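Local atomic coordinates of uncharacterized protein (Thermomonospora curvata, PDB entry 4MVE), a protein that is of unknown function but combines a GXWXG domain and a DUF4334 domain in one largely antiparallel beta fold. Residues Gly94-Arg99 with Ala109-Asp114; Pro117-Phe122 with Ala133-Gly138; Gly42-Gly47 with Lys67-Arg72; Val35-Met40 with Leu98-Leu103. All coordinates share one frame; numbering follows the deposited sequence.

Overall arrangement
Following the chain shows how local hairpins and a distant tie share one curled antiparallel sheet. After the N-terminal helices, residues 35-40 open contact 4, whose long loop closes only at strand 96-103. Nested inside that loop, contact 3 pairs residues 42-47 with 67-72 across a connection that includes helix 54-61. Contact 1 opens on the strand where contact 4 ends, sharing Leu-98 and Arg-99, and closes its hairpin beyond it at residues 109-114, so the two cross. Contact 2 follows in series as the next hairpin, residues 117-122 with 133-138, beside contact 1 in the sheet. Contact 4 thus links the GXWXG region to the DUF4334 region.

Contact 1. Residues Gly94-Arg99 with Ala109-Asp114; sequences GLARLR and AAMIYD
Arg-97 pairs with Ile-112 in the middle of an antiparallel ladder whose two side-chain faces differ in their burial. Backbone bonds run both ways between them, Ile-112 N reaching Arg-97 O at 2.8 Å, and Arg-99 with Ala-110 repeats the pattern. The face bearing Ala-96, Leu-98, Met-111 and Tyr-113 is buried: Ala-96 CB lies 3.9 Å from Met-111 CG, and Leu-98 CD2 meets Met-111 CB at 4.3 Å. Phe-69 and Pro-77, from strands 64-71 and 74-81, pack against Met-111 (a selenomethionine). The face of Arg-97, Arg-99, Ala-110 and Ile-112 is more open to solvent, although Ala-110 at its far end is buried. Here the first torsion of Arg-97 (chi1 67°) sets CG between the backbone N and the carbonyl carbon, and the guanidinium lies with one face against Ile-112 CB. NH1 makes a 2.9 Å salt bridge to Asp-114 OD1; as a hydrogen bond it is weak, bent to 127°, with the two flat groups turned 60° apart. One water joins Arg-97 NH2 to Tyr-113 O. With a serine in place of Arg-97, Asp-114 would probably lose its charged mate and Ile-112 the guanidinium lying over it. Arg-99 instead folds NH1 back onto Leu-98 O and sends NH2 to Asp-73. This division between a mainly buried and a more solvent-exposed face is that of an amphipathic beta hairpin, here strands 96-103 and 106-113.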
loop_
_atom_site.group_PDB
_atom_site.type_symbol
_atom_site.label_atom_id
_atom_site.label_comp_id
_atom_site.label_asym_id
_atom_site.label_seq_id
_atom_site.Cartn_x
_atom_site.Cartn_y
_atom_site.Cartn_z
ATOM N N GLY A 94 9.105 -12.668 4.599
ATOM C CA GLY A 94 9.540 -12.900 3.229
ATOM C C GLY A 94 9.524 -11.601 2.442
ATOM O O GLY A 94 9.075 -10.553 2.940
ATOM N N LEU A 95 10.005 -11.667 1.198
ATOM C CA LEU A 95 10.079 -10.500 0.350
ATOM C C LEU A 95 8.870 -10.471 -0.598
ATOM O O LEU A 95 7.819 -11.032 -0.254
ATOM C CB LEU A 95 11.453 -10.413 -0.380
ATOM C CG LEU A 95 12.637 -10.109 0.571
ATOM C CD1 LEU A 95 13.960 -10.303 -0.112
ATOM C CD2 LEU A 95 12.570 -8.684 1.132
ATOM N N ALA A 96 8.965 -9.727 -1.719
ATOM C CA ALA A 96 7.825 -9.580 -2.596
ATOM C C ALA A 96 8.260 -9.205 -4.014
ATOM O O ALA A 96 9.450 -9.107 -4.304
ATOM C CB ALA A 96 6.872 -8.529 -2.032
ATOM N N ARG A 97 7.287 -9.092 -4.909
ATOM C CA ARG A 97 7.514 -8.741 -6.301
ATOM C C ARG A 97 6.260 -8.070 -6.866
ATOM O O ARG A 97 5.216 -8.024 -6.195
ATOM C CB ARG A 97 7.961 -9.966 -7.125
ATOM C CG ARG A 97 6.910 -11.023 -7.277
ATOM C CD ARG A 97 7.493 -12.441 -7.384
ATOM N NE ARG A 97 6.382 -13.401 -7.448
ATOM C CZ ARG A 97 5.542 -13.672 -6.444
ATOM N NH1 ARG A 97 5.707 -13.100 -5.249
ATOM N NH2 ARG A 97 4.551 -14.536 -6.617
ATOM N N LEU A 98 6.391 -7.492 -8.054
ATOM C CA LEU A 98 5.296 -6.779 -8.716
ATOM C C LEU A 98 4.831 -7.493 -9.958
ATOM O O LEU A 98 5.650 -7.975 -10.755
ATOM C CB LEU A 98 5.741 -5.375 -9.127
ATOM C CG LEU A 98 5.963 -4.339 -8.000
ATOM C CD1 LEU A 98 6.848 -3.199 -8.497
ATOM C CD2 LEU A 98 4.633 -3.771 -7.497
ATOM N N ARG A 99 3.512 -7.562 -10.115
ATOM C CA ARG A 99 2.863 -8.134 -11.310
ATOM C C ARG A 99 1.631 -7.295 -11.635
ATOM O O ARG A 99 1.217 -6.466 -10.800
ATOM C CB ARG A 99 2.467 -9.601 -11.085
ATOM C CG ARG A 99 3.636 -10.581 -10.813
ATOM C CD ARG A 99 4.543 -10.680 -12.059
ATOM N NE ARG A 99 5.549 -11.733 -11.969
ATOM C CZ ARG A 99 6.794 -11.568 -11.525
ATOM N NH1 ARG A 99 7.177 -10.404 -11.014
ATOM N NH2 ARG A 99 7.647 -12.581 -11.534
ATOM N N ALA A 109 -0.830 -2.476 -11.420
ATOM C CA ALA A 109 0.316 -2.998 -10.696
ATOM C C ALA A 109 -0.134 -3.434 -9.299
ATOM O O ALA A 109 -0.938 -2.767 -8.628
ATOM C CB ALA A 109 1.414 -1.948 -10.592
ATOM N N ALA A 110 0.356 -4.585 -8.896
ATOM C CA ALA A 110 0.042 -5.153 -7.607
ATOM C C ALA A 110 1.287 -5.723 -6.969
ATOM O O ALA A 110 2.088 -6.310 -7.675
ATOM C CB ALA A 110 -1.015 -6.244 -7.773
HETATM N N MSE A 111 1.483 -5.533 -5.643
HETATM C CA MSE A 111 2.607 -6.206 -4.987
HETATM C C MSE A 111 2.158 -7.576 -4.497
HETATM O O MSE A 111 1.129 -7.685 -3.858
HETATM C CB MSE A 111 3.147 -5.376 -3.833
HETATM C CG MSE A 111 4.536 -5.784 -3.409
HETATM SE SE MSE A 111 4.863 -5.082 -1.606
HETATM C CE MSE A 111 3.636 -6.180 -0.613
ATOM N N ILE A 112 2.901 -8.633 -4.809
ATOM C CA ILE A 112 2.534 -9.984 -4.339
ATOM C C ILE A 112 3.596 -10.448 -3.333
ATOM O O ILE A 112 4.751 -10.483 -3.697
ATOM C CB ILE A 112 2.433 -10.968 -5.542
ATOM C CG1 ILE A 112 1.439 -10.444 -6.619
ATOM C CG2 ILE A 112 2.119 -12.433 -5.065
ATOM C CD1 ILE A 112 1.177 -11.323 -7.813
ATOM N N TYR A 113 3.218 -10.858 -2.114
ATOM C CA TYR A 113 4.233 -11.390 -1.180
ATOM C C TYR A 113 4.734 -12.712 -1.710
ATOM O O TYR A 113 3.944 -13.495 -2.282
ATOM C CB TYR A 113 3.663 -11.582 0.233
ATOM C CG TYR A 113 3.576 -10.309 1.054
ATOM C CD1 TYR A 113 2.590 -9.359 0.806
ATOM C CD2 TYR A 113 4.468 -10.067 2.096
ATOM C CE1 TYR A 113 2.480 -8.196 1.595
ATOM C CE2 TYR A 113 4.374 -8.914 2.882
ATOM C CZ TYR A 113 3.395 -7.968 2.616
ATOM O OH TYR A 113 3.316 -6.855 3.435
ATOM N N ASP A 114 6.024 -12.967 -1.524
ATOM C CA ASP A 114 6.619 -14.233 -1.941
ATOM C C ASP A 114 6.143 -15.385 -1.097
ATOM O O ASP A 114 6.040 -16.507 -1.604
ATOM C CB ASP A 114 8.164 -14.174 -1.824
ATOM C CG ASP A 114 8.808 -13.212 -2.793
ATOM O OD1 ASP A 114 8.083 -12.679 -3.683
ATOM O OD2 ASP A 114 10.041 -13.027 -2.707
HETATM O O HOH W 1 11.093 -14.094 0.379
HETATM O O HOH W 2 3.170 -15.743 -4.422
#

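Contact 2. Residues Pro117-Phe122 with Ala133-Gly138; sequences PIIDHF and AMDAKG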
loop_
_atom_site.group_PDB
_atom_site.type_symbol
_atom_site.label_atom_id
_atom_site.label_comp_id
_atom_site.label_asym_id
_atom_site.label_seq_id
_atom_site.Cartn_x
_atom_site.Cartn_y
_atom_site.Cartn_z
ATOM N N PRO A 117 -0.063 -15.237 1.459
ATOM C CA PRO A 117 -1.117 -15.118 0.428
ATOM C C PRO A 117 -1.722 -13.712 0.467
ATOM O O PRO A 117 -2.883 -13.552 0.811
ATOM C CB PRO A 117 -2.117 -16.215 0.838
ATOM C CG PRO A 117 -1.966 -16.307 2.346
ATOM C CD PRO A 117 -0.528 -16.023 2.636
ATOM N N ILE A 118 -0.909 -12.691 0.155
ATOM C CA ILE A 118 -1.308 -11.281 0.224
ATOM C C ILE A 118 -0.928 -10.558 -1.052
ATOM O O ILE A 118 0.239 -10.606 -1.474
ATOM C CB ILE A 118 -0.640 -10.578 1.458
ATOM C CG1 ILE A 118 -0.980 -11.288 2.794
ATOM C CG2 ILE A 118 -1.029 -9.097 1.525
ATOM C CD1 ILE A 118 -0.035 -10.999 3.976
ATOM N N ILE A 119 -1.910 -9.862 -1.653
ATOM C CA ILE A 119 -1.657 -9.033 -2.834
ATOM C C ILE A 119 -2.121 -7.610 -2.536
ATOM O O ILE A 119 -3.247 -7.459 -2.075
ATOM C CB ILE A 119 -2.380 -9.591 -4.088
ATOM C CG1 ILE A 119 -1.877 -10.985 -4.463
ATOM C CG2 ILE A 119 -2.252 -8.612 -5.291
ATOM C CD1 ILE A 119 -2.921 -11.726 -5.367
ATOM N N ASP A 120 -1.300 -6.578 -2.840
ATOM C CA ASP A 120 -1.670 -5.158 -2.687
ATOM C C ASP A 120 -1.861 -4.547 -4.067
ATOM O O ASP A 120 -0.876 -4.378 -4.796
ATOM C CB ASP A 120 -0.627 -4.354 -1.895
ATOM C CG ASP A 120 -0.236 -4.933 -0.543
ATOM O OD1 ASP A 120 -1.122 -5.494 0.149
ATOM O OD2 ASP A 120 0.927 -4.762 -0.147
ATOM N N HIS A 121 -3.117 -4.228 -4.421
ATOM C CA HIS A 121 -3.534 -3.653 -5.724
ATOM C C HIS A 121 -3.413 -2.141 -5.659
ATOM O O HIS A 121 -4.029 -1.520 -4.793
ATOM C CB HIS A 121 -4.966 -4.075 -6.063
ATOM C CG HIS A 121 -5.172 -5.556 -6.048
ATOM N ND1 HIS A 121 -5.149 -6.313 -7.233
ATOM C CD2 HIS A 121 -5.439 -6.383 -5.005
ATOM C CE1 HIS A 121 -5.410 -7.552 -6.865
ATOM N NE2 HIS A 121 -5.619 -7.640 -5.536
ATOM N N PHE A 122 -2.546 -1.554 -6.495
ATOM C CA PHE A 122 -2.277 -0.111 -6.445
ATOM C C PHE A 122 -3.061 0.693 -7.475
ATOM O O PHE A 122 -3.144 0.311 -8.642
ATOM C CB PHE A 122 -0.783 0.148 -6.644
ATOM C CG PHE A 122 0.076 -0.494 -5.597
ATOM C CD1 PHE A 122 -0.073 -0.163 -4.253
ATOM C CD2 PHE A 122 1.016 -1.460 -5.941
ATOM C CE1 PHE A 122 0.711 -0.782 -3.277
ATOM C CE2 PHE A 122 1.775 -2.088 -4.967
ATOM C CZ PHE A 122 1.637 -1.730 -3.642
ATOM N N ALA A 133 -4.805 -1.646 -2.089
ATOM C CA ALA A 133 -5.926 -2.495 -1.703
ATOM C C ALA A 133 -5.390 -3.882 -1.351
ATOM O O ALA A 133 -4.974 -4.634 -2.234
ATOM C CB ALA A 133 -6.945 -2.581 -2.832
HETATM N N MSE A 134 -5.320 -4.186 -0.046
HETATM C CA MSE A 134 -4.780 -5.446 0.406
HETATM C C MSE A 134 -5.823 -6.566 0.252
HETATM O O MSE A 134 -6.923 -6.478 0.823
HETATM C CB MSE A 134 -4.301 -5.356 1.875
HETATM C CG MSE A 134 -3.575 -6.626 2.276
HETATM SE SE MSE A 134 -3.344 -6.771 4.182
HETATM C CE MSE A 134 -5.254 -7.153 4.636
ATOM N N ASP A 135 -5.454 -7.597 -0.516
ATOM C CA ASP A 135 -6.251 -8.793 -0.849
ATOM C C ASP A 135 -5.535 -10.010 -0.221
ATOM O O ASP A 135 -4.650 -10.608 -0.840
ATOM C CB ASP A 135 -6.362 -8.863 -2.406
ATOM C CG ASP A 135 -6.864 -10.143 -3.059
ATOM O OD1 ASP A 135 -7.435 -11.014 -2.334
ATOM O OD2 ASP A 135 -6.723 -10.264 -4.303
ATOM N N ALA A 136 -5.863 -10.304 1.049
ATOM C CA ALA A 136 -5.249 -11.378 1.848
ATOM C C ALA A 136 -6.218 -12.543 2.042
ATOM O O ALA A 136 -7.349 -12.354 2.533
ATOM C CB ALA A 136 -4.807 -10.848 3.217
ATOM N N LYS A 137 -5.747 -13.754 1.706
ATOM C CA LYS A 137 -6.508 -14.981 1.823
ATOM C C LYS A 137 -7.277 -15.069 3.132
ATOM O O LYS A 137 -6.695 -14.936 4.222
ATOM C CB LYS A 137 -5.620 -16.204 1.678
ATOM C CG LYS A 137 -6.402 -17.496 1.807
ATOM C CD LYS A 137 -5.553 -18.672 1.464
ATOM C CE LYS A 137 -5.883 -19.129 0.078
ATOM N NZ LYS A 137 -5.526 -20.569 -0.114
ATOM N N GLY A 138 -8.580 -15.290 2.982
ATOM C CA GLY A 138 -9.481 -15.443 4.103
ATOM C C GLY A 138 -10.162 -14.174 4.547
ATOM O O GLY A 138 -11.342 -14.236 4.929
#
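The imidazole of His-121 meets the carboxylate of Asp-135 edge on, the two planes only 16° apart. Ile-119 CG2 lies against one face of the ring, 3.5 Å above its plane and displaced toward the rim, while Ala-133 O and Asp-135 CB lie at the edge. Val-101 and Leu-103 of strand 96-103 also touch this side chain. The setting is a beta hairpin of strands 118-124 and 129-136, and the ring bridges two rungs of it on the face shared by Ile-119, Ala-133 and Asp-135. His-121 NE2 donates in its ring plane to Asp-135 OD2 at 3.1 Å, nearly straight at 166°, using the lone pair that points away from OD1. Because CG of Asp-135 is anti to its own backbone N (chi1 167°), the carboxylate extends to where NE2 can reach it. Ring carbon CD2 of His-121 comes within 3.3 Å of Ala-133 O, so the same edge faces a backbone oxygen as well.

The reverse face is mostly apolar. Ile-118 CG2 touches Met-134 CG at 3.6 Å, crossing that selenomethionine chain at a slant, and Ile-118 CG1 reaches Ala-136 CB. Asp-120 is buried here: its OD1 lies against the Met-134 methylenes, while OD2 has a long, weak ion pair with Lys-67 NZ.

The backbone ladder includes a 2.7 Å bond from Asp-135 N to Ile-119 O. At its exposed end Lys-137 N bonds to Pro-117 O at 3.0 Å, and the two side chains cross at about a right angle, Pro-117 CB 3.6 Å from Lys-137 CB.

Contact 3. Residues Gly42-Gly47 with Lys67-Arg72; sequences GTWRGG and KRFIDR
Gly-42 and Phe-69 exchange backbone hydrogen bonds, as do Trp-44 and Lys-67, so four bonds hold this antiparallel pairing. Gly-42 N lies in the plane of the Phe-69 carbonyl, on a lone pair of its O, at 3.1 Å; Trp-44 N reaches Lys-67 O at 2.8 Å. Gly-42 has a backbone conformation in which a CB would collide with the preceding carbonyl oxygen, so only glycine suits it well. Gly-42, Trp-44 and Gly-46 spell the GXWXG signature of the family.

Aromatic contact comes next. Trp-44 CD1 lies 3.5 Å from Phe-69 CE2, at the edge of the phenyl ring, with the planes 87° apart and their relation oblique. Both side chains leave the backbone on the same face of the sheet, and Trp-44 NE1 is bonded to Met-40 O, which should restrain the indole's rotation.

Charged chains border the pair. Thr-43 OG1 nestles against the methylenes of Arg-68, 3.3 Å from CD, while that guanidinium has a salt bridge from NE to Glu-76. Lys-67 runs out extended until its final bend, and its NZ bonds to Pro-77 O.

Strand 42-48 lies between strands 64-71 and 143-149, with helix 54-61 in the connection to its partner; strand 64-71 pairs on with 74-81, where Ile-70 and Asp-71 form a classic bulge opposite His-74.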
loop_
_atom_site.group_PDB
_atom_site.type_symbol
_atom_site.label_atom_id
_atom_site.label_comp_id
_atom_site.label_asym_id
_atom_site.label_seq_id
_atom_site.Cartn_x
_atom_site.Cartn_y
_atom_site.Cartn_z
ATOM N N GLY A 42 10.876 2.631 -6.553
ATOM C CA GLY A 42 11.359 3.606 -5.578
ATOM C C GLY A 42 10.946 3.295 -4.157
ATOM O O GLY A 42 10.324 2.257 -3.892
ATOM N N THR A 43 11.287 4.197 -3.233
ATOM C CA THR A 43 10.955 4.064 -1.822
ATOM C C THR A 43 9.718 4.898 -1.531
ATOM O O THR A 43 9.599 6.036 -2.015
ATOM C CB THR A 43 12.161 4.435 -0.946
ATOM O OG1 THR A 43 13.203 3.516 -1.254
ATOM C CG2 THR A 43 11.861 4.344 0.560
ATOM N N TRP A 44 8.790 4.318 -0.748
ATOM C CA TRP A 44 7.534 4.973 -0.374
ATOM C C TRP A 44 7.268 4.889 1.125
ATOM O O TRP A 44 7.533 3.850 1.753
ATOM C CB TRP A 44 6.326 4.358 -1.120
ATOM C CG TRP A 44 6.396 4.366 -2.616
ATOM C CD1 TRP A 44 7.221 3.613 -3.396
ATOM C CD2 TRP A 44 5.476 5.026 -3.523
ATOM N NE1 TRP A 44 6.912 3.789 -4.731
ATOM C CE2 TRP A 44 5.852 4.660 -4.838
ATOM C CE3 TRP A 44 4.338 5.842 -3.344
ATOM C CZ2 TRP A 44 5.153 5.112 -5.977
ATOM C CZ3 TRP A 44 3.649 6.289 -4.469
ATOM C CH2 TRP A 44 4.058 5.923 -5.768
ATOM N N ARG A 45 6.718 5.981 1.685
ATOM C CA ARG A 45 6.271 6.094 3.083
ATOM C C ARG A 45 4.787 5.654 3.140
ATOM O O ARG A 45 3.959 6.103 2.326
ATOM C CB ARG A 45 6.446 7.525 3.627
ATOM C CG ARG A 45 5.938 7.653 5.076
ATOM C CD ARG A 45 6.204 9.017 5.720
ATOM N NE ARG A 45 5.370 10.095 5.171
ATOM C CZ ARG A 45 5.812 11.049 4.355
ATOM N NH1 ARG A 45 7.082 11.070 3.970
ATOM N NH2 ARG A 45 4.987 11.995 3.923
ATOM N N GLY A 46 4.489 4.750 4.064
ATOM C CA GLY A 46 3.150 4.198 4.193
ATOM C C GLY A 46 2.385 4.694 5.385
ATOM O O GLY A 46 2.975 5.163 6.357
ATOM N N GLY A 47 1.076 4.611 5.263
ATOM C CA GLY A 47 0.109 4.974 6.284
ATOM C C GLY A 47 -1.138 4.156 6.066
ATOM O O GLY A 47 -1.307 3.534 5.008
ATOM N N LYS A 67 7.651 0.922 2.073
ATOM C CA LYS A 67 8.079 -0.123 1.097
ATOM C C LYS A 67 9.127 0.384 0.141
ATOM O O LYS A 67 9.193 1.599 -0.109
ATOM C CB LYS A 67 6.870 -0.619 0.263
ATOM C CG LYS A 67 5.653 -1.077 1.062
ATOM C CD LYS A 67 4.499 -1.539 0.154
ATOM C CE LYS A 67 3.319 -2.016 0.944
ATOM N NZ LYS A 67 3.631 -3.288 1.646
ATOM N N ARG A 68 9.968 -0.542 -0.377
ATOM C CA ARG A 68 10.987 -0.231 -1.398
ATOM C C ARG A 68 10.790 -1.169 -2.590
ATOM O O ARG A 68 10.848 -2.385 -2.417
ATOM C CB ARG A 68 12.433 -0.329 -0.876
ATOM C CG ARG A 68 13.462 0.203 -1.937
ATOM C CD ARG A 68 14.826 0.637 -1.391
ATOM N NE ARG A 68 15.614 -0.499 -0.900
ATOM C CZ ARG A 68 16.755 -0.934 -1.439
ATOM N NH1 ARG A 68 17.377 -1.986 -0.928
ATOM N NH2 ARG A 68 17.259 -0.343 -2.517
ATOM N N PHE A 69 10.464 -0.616 -3.776
ATOM C CA PHE A 69 10.309 -1.422 -4.989
ATOM C C PHE A 69 11.642 -1.316 -5.787
ATOM O O PHE A 69 11.889 -0.265 -6.384
ATOM C CB PHE A 69 9.075 -0.948 -5.797
ATOM C CG PHE A 69 7.794 -0.902 -4.980
ATOM C CD1 PHE A 69 6.883 -1.965 -5.015
ATOM C CD2 PHE A 69 7.487 0.210 -4.190
ATOM C CE1 PHE A 69 5.716 -1.932 -4.239
ATOM C CE2 PHE A 69 6.323 0.240 -3.417
ATOM C CZ PHE A 69 5.455 -0.835 -3.435
ATOM N N ILE A 70 12.526 -2.343 -5.732
ATOM C CA ILE A 70 13.837 -2.264 -6.438
ATOM C C ILE A 70 13.604 -2.419 -7.936
ATOM O O ILE A 70 14.005 -1.564 -8.719
ATOM C CB ILE A 70 14.981 -3.242 -5.969
ATOM C CG1 ILE A 70 14.992 -3.668 -4.455
ATOM C CG2 ILE A 70 16.352 -2.881 -6.516
ATOM C CD1 ILE A 70 15.021 -2.694 -3.470
ATOM N N ASP A 71 12.999 -3.541 -8.317
ATOM C CA ASP A 71 12.641 -3.908 -9.679
ATOM C C ASP A 71 11.358 -4.763 -9.581
ATOM O O ASP A 71 10.888 -5.047 -8.461
ATOM C CB ASP A 71 13.802 -4.634 -10.398
ATOM C CG ASP A 71 14.380 -5.862 -9.689
ATOM O OD1 ASP A 71 13.598 -6.793 -9.363
ATOM O OD2 ASP A 71 15.626 -5.946 -9.568
ATOM N N ARG A 72 10.799 -5.158 -10.739
ATOM C CA ARG A 72 9.575 -5.973 -10.855
ATOM C C ARG A 72 9.646 -7.266 -10.013
ATOM O O ARG A 72 8.612 -7.809 -9.622
ATOM C CB ARG A 72 9.390 -6.326 -12.352
ATOM C CG ARG A 72 8.139 -7.100 -12.747
ATOM C CD ARG A 72 8.195 -7.419 -14.236
ATOM N NE ARG A 72 7.157 -8.364 -14.656
ATOM C CZ ARG A 72 7.350 -9.672 -14.815
ATOM N NH1 ARG A 72 6.357 -10.449 -15.230
ATOM N NH2 ARG A 72 8.539 -10.212 -14.569
#

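Contact 4. Residues Val35-Met40 with Leu98-Leu103; sequences VPVDFM and LREVAL
Val-37 presses both methyl groups onto strand 96-103, and apolar contact is what joins the two segments. Its CG1, anti to the backbone N (chi1 162°), meets Leu-98 CB at 3.9 Å, the two side chains lying alongside and running opposite ways. CG2 comes 3.9 Å from Glu-100 CG, crossing the aliphatic stem of that residue at a slant. Leu-98 CD1 reaches further along the turn, to Met-40 CB at 4.1 Å. Beyond CB the selenomethionine chain of Met-40 bends twice and leads away from Leu-98, packing with Phe-69, Phe-122 and Val-130. With a glycine in place of Val-37, Leu-98 CB and the stem of Glu-100 would probably lose their common neighbour, and a gap would be likely to open between turn and strand.

Backbone bonds shape the turn itself. Residues 38-40 form a short 3-10 segment in the connection between strands 33-34 and 42-48, with Met-40 N bonded to Val-37 O at 3.2 Å and Phe-39 N to Pro-36 O at 3.3 Å. This winding brings Val-37 and Met-40 to the same strand and lays the turn against the curled antiparallel sheet.

Polar and aromatic ties secure the rest of the turn. Val-35 pairs through its backbone with Ala-109, beside Leu-98's strand. Phe-39 has Val-35 CG1 over one ring face, 3.7 Å above the plane, and makes a cation-pi contact with Arg-149, whose NH2 also bonds to Phe-39 O.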
loop_
_atom_site.group_PDB
_atom_site.type_symbol
_atom_site.label_atom_id
_atom_site.label_comp_id
_atom_site.label_asym_id
_atom_site.label_seq_id
_atom_site.Cartn_x
_atom_site.Cartn_y
_atom_site.Cartn_z
ATOM N N VAL A 35 -2.122 1.848 -12.471
ATOM C CA VAL A 35 -0.750 2.324 -12.662
ATOM C C VAL A 35 0.084 1.210 -13.273
ATOM O O VAL A 35 -0.129 0.050 -12.906
ATOM C CB VAL A 35 -0.068 2.881 -11.366
ATOM C CG1 VAL A 35 -0.748 4.147 -10.882
ATOM C CG2 VAL A 35 0.030 1.855 -10.239
ATOM N N PRO A 36 1.069 1.519 -14.154
ATOM C CA PRO A 36 1.953 0.450 -14.644
ATOM C C PRO A 36 2.959 0.054 -13.546
ATOM O O PRO A 36 3.153 0.815 -12.587
ATOM C CB PRO A 36 2.640 1.091 -15.856
ATOM C CG PRO A 36 2.630 2.531 -15.601
ATOM C CD PRO A 36 1.463 2.839 -14.702
ATOM N N VAL A 37 3.594 -1.137 -13.693
ATOM C CA VAL A 37 4.560 -1.708 -12.751
ATOM C C VAL A 37 5.752 -0.742 -12.467
ATOM O O VAL A 37 6.066 -0.533 -11.286
ATOM C CB VAL A 37 5.034 -3.109 -13.247
ATOM C CG1 VAL A 37 6.333 -3.569 -12.584
ATOM C CG2 VAL A 37 3.931 -4.149 -13.045
ATOM N N ASP A 38 6.378 -0.129 -13.522
ATOM C CA ASP A 38 7.564 0.732 -13.318
ATOM C C ASP A 38 7.251 2.044 -12.547
ATOM O O ASP A 38 8.133 2.571 -11.865
ATOM C CB ASP A 38 8.316 0.992 -14.629
ATOM C CG ASP A 38 9.138 -0.217 -15.120
ATOM O OD1 ASP A 38 9.013 -1.333 -14.513
ATOM O OD2 ASP A 38 9.871 -0.068 -16.123
ATOM N N PHE A 39 5.972 2.475 -12.514
ATOM C CA PHE A 39 5.531 3.662 -11.763
ATOM C C PHE A 39 5.795 3.484 -10.254
ATOM O O PHE A 39 5.991 4.469 -9.537
ATOM C CB PHE A 39 4.025 3.881 -12.002
ATOM C CG PHE A 39 3.376 5.027 -11.250
ATOM C CD1 PHE A 39 3.249 6.283 -11.837
ATOM C CD2 PHE A 39 2.809 4.824 -9.993
ATOM C CE1 PHE A 39 2.631 7.334 -11.142
ATOM C CE2 PHE A 39 2.183 5.866 -9.313
ATOM C CZ PHE A 39 2.098 7.114 -9.886
HETATM N N MSE A 40 5.761 2.230 -9.776
HETATM C CA MSE A 40 5.966 1.920 -8.380
HETATM C C MSE A 40 7.431 1.904 -7.964
HETATM O O MSE A 40 7.684 1.886 -6.758
HETATM C CB MSE A 40 5.333 0.554 -8.021
HETATM C CG MSE A 40 3.822 0.490 -8.226
HETATM SE SE MSE A 40 2.827 1.875 -7.284
HETATM C CE MSE A 40 3.573 1.681 -5.393
ATOM N N LEU A 98 6.391 -7.492 -8.054
ATOM C CA LEU A 98 5.296 -6.779 -8.716
ATOM C C LEU A 98 4.831 -7.493 -9.958
ATOM O O LEU A 98 5.650 -7.975 -10.755
ATOM C CB LEU A 98 5.741 -5.375 -9.127
ATOM C CG LEU A 98 5.963 -4.339 -8.000
ATOM C CD1 LEU A 98 6.848 -3.199 -8.497
ATOM C CD2 LEU A 98 4.633 -3.771 -7.497
ATOM N N ARG A 99 3.512 -7.562 -10.115
ATOM C CA ARG A 99 2.863 -8.134 -11.310
ATOM C C ARG A 99 1.631 -7.295 -11.635
ATOM O O ARG A 99 1.217 -6.466 -10.800
ATOM C CB ARG A 99 2.467 -9.601 -11.085
ATOM C CG ARG A 99 3.636 -10.581 -10.813
ATOM C CD ARG A 99 4.543 -10.680 -12.059
ATOM N NE ARG A 99 5.549 -11.733 -11.969
ATOM C CZ ARG A 99 6.794 -11.568 -11.525
ATOM N NH1 ARG A 99 7.177 -10.404 -11.014
ATOM N NH2 ARG A 99 7.647 -12.581 -11.534
ATOM N N GLU A 100 1.059 -7.475 -12.830
ATOM C CA GLU A 100 -0.194 -6.808 -13.177
ATOM C C GLU A 100 -1.301 -7.791 -12.865
ATOM O O GLU A 100 -1.287 -8.893 -13.406
ATOM C CB GLU A 100 -0.223 -6.369 -14.641
ATOM C CG GLU A 100 0.755 -5.244 -14.938
ATOM C CD GLU A 100 0.737 -4.859 -16.402
ATOM O OE1 GLU A 100 1.301 -5.620 -17.222
ATOM O OE2 GLU A 100 0.134 -3.810 -16.731
ATOM N N VAL A 101 -2.193 -7.428 -11.925
ATOM C CA VAL A 101 -3.282 -8.276 -11.413
ATOM C C VAL A 101 -4.615 -7.513 -11.474
ATOM O O VAL A 101 -4.603 -6.309 -11.276
ATOM C CB VAL A 101 -2.981 -8.733 -9.951
ATOM C CG1 VAL A 101 -3.976 -9.816 -9.478
ATOM C CG2 VAL A 101 -1.526 -9.237 -9.786
ATOM N N ALA A 102 -5.746 -8.209 -11.795
ATOM C CA ALA A 102 -7.075 -7.583 -11.817
ATOM C C ALA A 102 -7.698 -7.564 -10.425
ATOM O O ALA A 102 -7.546 -8.511 -9.653
ATOM C CB ALA A 102 -8.013 -8.318 -12.765
ATOM N N LEU A 103 -8.444 -6.494 -10.143
ATOM C CA LEU A 103 -9.258 -6.344 -8.960
ATOM C C LEU A 103 -10.484 -5.591 -9.387
ATOM O O LEU A 103 -10.364 -4.445 -9.832
ATOM C CB LEU A 103 -8.541 -5.651 -7.792
ATOM C CG LEU A 103 -9.481 -5.327 -6.575
ATOM C CD1 LEU A 103 -9.785 -6.594 -5.747
ATOM C CD2 LEU A 103 -8.898 -4.243 -5.698
#